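Local atomic coordinates of putative phage capsid protein (Corynebacterium diphtheriae NCTC 13129, PDB entry 2R9I), a protein that is of unknown function but is probably a phage-type capsid protein, represented here by its helical N-terminal domain. Residues K7-H12 and D54-A59; S25-D30 and A34-A39. One frame throughout, in Å; residues are numbered along the deposited sequence.

Contact 1 of 2, residues K7-H12 and D54-A59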
# COMPACT_ATOMS: atom_id res chain seq x y z
N LYS A 7 -1.99 0.96 13.42
CA LYS A 7 -2.34 -0.46 13.38
C LYS A 7 -3.30 -0.71 12.22
O LYS A 7 -3.27 -1.76 11.58
CB LYS A 7 -2.98 -0.90 14.70
CG LYS A 7 -2.03 -0.88 15.93
CD LYS A 7 -2.71 -1.35 17.24
CE LYS A 7 -1.71 -1.29 18.40
NZ LYS A 7 -2.30 -1.71 19.69
N ASP A 8 -4.15 0.28 11.96
CA ASP A 8 -5.15 0.25 10.90
C ASP A 8 -4.51 0.42 9.53
O ASP A 8 -4.93 -0.24 8.55
CB ASP A 8 -6.20 1.35 11.09
CG ASP A 8 -7.01 1.21 12.39
OD1 ASP A 8 -7.72 0.19 12.56
OD2 ASP A 8 -6.94 2.14 13.23
N LEU A 9 -3.52 1.31 9.47
CA LEU A 9 -2.75 1.56 8.26
C LEU A 9 -2.02 0.31 7.80
O LEU A 9 -1.93 0.05 6.61
CB LEU A 9 -1.74 2.68 8.49
CG LEU A 9 -2.17 4.12 8.21
CD1 LEU A 9 -0.95 4.99 8.32
CD2 LEU A 9 -2.80 4.28 6.83
N LEU A 10 -1.50 -0.46 8.75
CA LEU A 10 -0.78 -1.67 8.44
C LEU A 10 -1.74 -2.74 7.94
O LEU A 10 -1.42 -3.44 6.97
CB LEU A 10 0.04 -2.14 9.64
CG LEU A 10 1.18 -1.21 10.11
CD1 LEU A 10 1.66 -1.52 11.55
CD2 LEU A 10 2.34 -1.26 9.14
N ALA A 11 -2.91 -2.87 8.58
CA ALA A 11 -3.92 -3.81 8.11
C ALA A 11 -4.38 -3.43 6.69
O ALA A 11 -4.54 -4.29 5.80
CB ALA A 11 -5.10 -3.88 9.06
N HIS A 12 -4.58 -2.12 6.50
CA HIS A 12 -5.04 -1.56 5.23
C HIS A 12 -4.04 -1.87 4.13
O HIS A 12 -4.43 -2.33 3.04
CB HIS A 12 -5.24 -0.06 5.37
CG HIS A 12 -5.74 0.59 4.12
ND1 HIS A 12 -7.01 0.38 3.63
CD2 HIS A 12 -5.14 1.45 3.26
CE1 HIS A 12 -7.18 1.09 2.52
NE2 HIS A 12 -6.06 1.75 2.28
N ASP A 54 2.19 3.02 1.95
CA ASP A 54 3.52 2.86 2.48
C ASP A 54 4.10 4.19 2.93
O ASP A 54 4.75 4.25 3.96
CB ASP A 54 4.42 2.21 1.44
CG ASP A 54 4.27 0.71 1.42
OD1 ASP A 54 3.71 0.15 2.40
OD2 ASP A 54 4.72 0.09 0.42
N GLU A 55 3.85 5.25 2.17
CA GLU A 55 4.28 6.58 2.58
C GLU A 55 3.59 7.03 3.85
O GLU A 55 4.23 7.59 4.74
CB GLU A 55 4.06 7.60 1.48
CG GLU A 55 4.93 7.37 0.27
CD GLU A 55 4.52 8.25 -0.93
OE1 GLU A 55 3.29 8.54 -1.11
OE2 GLU A 55 5.43 8.66 -1.69
N ALA A 56 2.27 6.79 3.95
CA ALA A 56 1.54 7.16 5.16
C ALA A 56 2.16 6.46 6.39
O ALA A 56 2.30 7.05 7.46
CB ALA A 56 0.09 6.82 5.01
N ILE A 57 2.54 5.20 6.21
CA ILE A 57 3.13 4.40 7.28
C ILE A 57 4.50 4.95 7.69
O ILE A 57 4.81 5.05 8.88
CB ILE A 57 3.23 2.93 6.87
CG1 ILE A 57 1.83 2.31 6.86
CG2 ILE A 57 4.15 2.14 7.78
CD1 ILE A 57 1.79 0.97 6.23
N ALA A 58 5.31 5.29 6.69
CA ALA A 58 6.63 5.87 6.91
C ALA A 58 6.50 7.21 7.64
O ALA A 58 7.21 7.45 8.61
CB ALA A 58 7.37 6.02 5.58
N ALA A 59 5.58 8.05 7.18
CA ALA A 59 5.29 9.31 7.84
C ALA A 59 4.89 9.10 9.29
O ALA A 59 5.42 9.77 10.17
CB ALA A 59 4.22 10.08 7.09
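Leu9 and Ile57 meet across a pair of helices in which the shortest backbone bonds within the two segments, His12 N to Asp8 O and Ala59 N to Glu55 O, both 2.8 Å, stay within their own helices. No hydrogen bond crosses between Lys7-His12 and Asp54-Ala59, so the contact is a worked example of apolar packing between two antiparallel helices. Their axes come within 9.8 Å of each other, and their N-to-C directions differ by 155°, a tilt of 25° from exact antiparallel. Leu9 faces Ile57 in the backbone register. Its CB lies against CG1 of Ile57 at 3.9 Å, while the CD1 branch of Leu9 extends to Ala56 and rests on its CB, also at 3.9 Å. Ile57 has CG1 beside its backbone N (chi1 -73°) and continues outward in an extended line, which carries CD1 over to the first helix. There Ile57 CD1 sits 3.9 Å from the carbonyl oxygen Leu9 O and 3.7 Å from Leu10 CD2. CG2 of Ile57 also comes near the same methyl, Leu10 CD2, at 4.1 Å. Leu10 leaves its helix at an angle to the partner and bends in through CD2, and the Leu10 and Ile57 side chains cross at about a right angle. Leu9 and Ile57 are buried, whereas Ala56 and Leu10 remain partly exposed. From helix 33-71, Arg60 lies against Leu9 and Arg61 against Leu10, and a salt bridge from Asp54 OD1 to Arg13 NE joins the two helices by charge close by. The chemistry implies that branched aliphatic shape, backed by a small alanine, probably holds this part of the hairpin mainly by hydrophobic packing, with the Asp54-Arg13 salt bridge as a polar link beside it.

Contact 2 of 2, residues S25-D30 and A34-A39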
# COMPACT_ATOMS: atom_id res chain seq x y z
N SER A 25 -3.65 -12.80 -9.94
CA SER A 25 -3.92 -14.22 -10.09
C SER A 25 -5.06 -14.46 -11.08
O SER A 25 -5.05 -15.44 -11.82
CB SER A 25 -4.27 -14.85 -8.73
OG SER A 25 -3.09 -15.13 -7.99
N ALA A 26 -6.03 -13.55 -11.08
CA ALA A 26 -7.21 -13.70 -11.93
C ALA A 26 -6.85 -13.55 -13.40
O ALA A 26 -7.55 -14.06 -14.28
CB ALA A 26 -8.28 -12.69 -11.53
N ILE A 27 -5.76 -12.84 -13.67
CA ILE A 27 -5.27 -12.68 -15.03
C ILE A 27 -4.52 -13.93 -15.50
O ILE A 27 -3.29 -13.93 -15.57
CB ILE A 27 -4.34 -11.46 -15.16
CG1 ILE A 27 -5.01 -10.22 -14.57
CG2 ILE A 27 -3.96 -11.22 -16.61
CD1 ILE A 27 -4.07 -9.06 -14.35
N THR A 28 -5.27 -14.98 -15.82
CA THR A 28 -4.70 -16.14 -16.49
C THR A 28 -4.71 -15.96 -18.00
O THR A 28 -5.52 -15.22 -18.55
CB THR A 28 -5.47 -17.43 -16.13
OG1 THR A 28 -6.87 -17.23 -16.37
CG2 THR A 28 -5.26 -17.79 -14.67
N ASP A 29 -3.79 -16.65 -18.68
CA ASP A 29 -3.55 -16.42 -20.10
C ASP A 29 -4.62 -17.11 -20.95
O ASP A 29 -4.48 -17.22 -22.17
CB ASP A 29 -2.16 -16.92 -20.50
CG ASP A 29 -1.93 -18.37 -20.14
OD1 ASP A 29 -2.87 -19.01 -19.62
OD2 ASP A 29 -0.82 -18.88 -20.38
N ASP A 30 -5.67 -17.58 -20.30
CA ASP A 30 -6.87 -18.02 -21.00
C ASP A 30 -7.98 -16.98 -20.91
O ASP A 30 -9.13 -17.24 -21.27
CB ASP A 30 -7.36 -19.36 -20.44
CG ASP A 30 -8.02 -19.22 -19.08
OD1 ASP A 30 -9.05 -19.88 -18.84
OD2 ASP A 30 -7.50 -18.44 -18.25
N ALA A 34 -8.83 -8.05 -24.07
CA ALA A 34 -9.47 -6.79 -23.64
C ALA A 34 -9.60 -6.72 -22.13
O ALA A 34 -9.20 -5.74 -21.49
CB ALA A 34 -10.83 -6.63 -24.32
N ASP A 35 -10.13 -7.80 -21.56
CA ASP A 35 -10.28 -7.97 -20.12
C ASP A 35 -8.93 -8.03 -19.44
O ASP A 35 -8.74 -7.48 -18.34
CB ASP A 35 -11.04 -9.25 -19.84
CG ASP A 35 -12.48 -9.19 -20.35
OD1 ASP A 35 -12.81 -9.67 -21.49
OD2 ASP A 35 -13.28 -8.62 -19.57
N ALA A 36 -7.98 -8.70 -20.08
CA ALA A 36 -6.65 -8.81 -19.50
C ALA A 36 -6.01 -7.45 -19.40
O ALA A 36 -5.42 -7.14 -18.39
CB ALA A 36 -5.78 -9.76 -20.31
N ALA A 37 -6.15 -6.63 -20.45
CA ALA A 37 -5.63 -5.27 -20.43
C ALA A 37 -6.30 -4.43 -19.35
O ALA A 37 -5.63 -3.67 -18.67
CB ALA A 37 -5.75 -4.61 -21.78
N GLN A 38 -7.62 -4.56 -19.18
CA GLN A 38 -8.33 -3.81 -18.15
C GLN A 38 -7.85 -4.26 -16.81
O GLN A 38 -7.49 -3.43 -15.96
CB GLN A 38 -9.84 -4.03 -18.20
CG GLN A 38 -10.67 -3.19 -17.18
CD GLN A 38 -10.66 -1.65 -17.39
OE1 GLN A 38 -10.81 -1.18 -18.52
NE2 GLN A 38 -10.53 -0.88 -16.30
N ALA A 39 -7.81 -5.58 -16.61
CA ALA A 39 -7.37 -6.15 -15.34
C ALA A 39 -6.00 -5.64 -14.91
O ALA A 39 -5.79 -5.37 -13.73
CB ALA A 39 -7.40 -7.66 -15.37
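Ile27 sits at the centre of an inverse gamma turn where the chain leaves the first helix, and from this sharply bent position its side chain reaches the beginning of helix 33-71. The turn is closed by a weak hydrogen bond from Thr28 N to Ala26 O, 2.9 Å long. Ile27 points its side chain toward Ala34-Ala39, and its CA lies 6.1 Å from the CA of Ala36. Two alanines three residues apart, Ala36 and Ala39, receive the side chain on one face of the second helix. The closer is Ala39, whose CB points back at the isoleucine and touches Ile27 CG1 at 3.6 Å and Ile27 CD1 at 3.8 Å, so that a single methyl lies alongside the longer arm of Ile27. That arm stands beside the backbone N of Ile27 (chi1 -51°) and runs on extended, while the CG2 branch, anti to the same nitrogen, turns to Ala36 and makes the looser contact, 4.4 Å from Ala36 CB. One residue thus divides its two branches between two helical positions. No hydrogen bond spans the two segments. The first turn of helix 33-71 has polar support of its own, since Asp32 OD2 accepts a hydrogen bond from Ala34 N. All three touching residues are partly exposed and also meet neighbouring molecules in the crystal, which may contribute to how this tip of the hairpin is set. The packing joins the connection of an antiparallel helical hairpin to the start of its second helix. Its chemistry implies a modest, solvent-edged hydrophobic fastening, in which one isoleucine supplies the first segment's share and the fit depends on shape, with no polar pairing between the segments.

From the N terminus, the chain enters helix 6-26, whose early turns supply the first half of contact 1. At the far end of that helix, residues 25-30 leave it and within a few residues meet 34-39, at the start of helix 33-71, so contact 2 closes a very short loop. The second helix then runs back until 54-59 lies beside 7-12, closing the long loop of contact 1, with contact 2 nested inside it. The centres of the two contacts are 29 Å apart and their nearest atoms about 17 Å. Together they tie the same two helices at both ends of their shared length, making a long antiparallel helical hairpin.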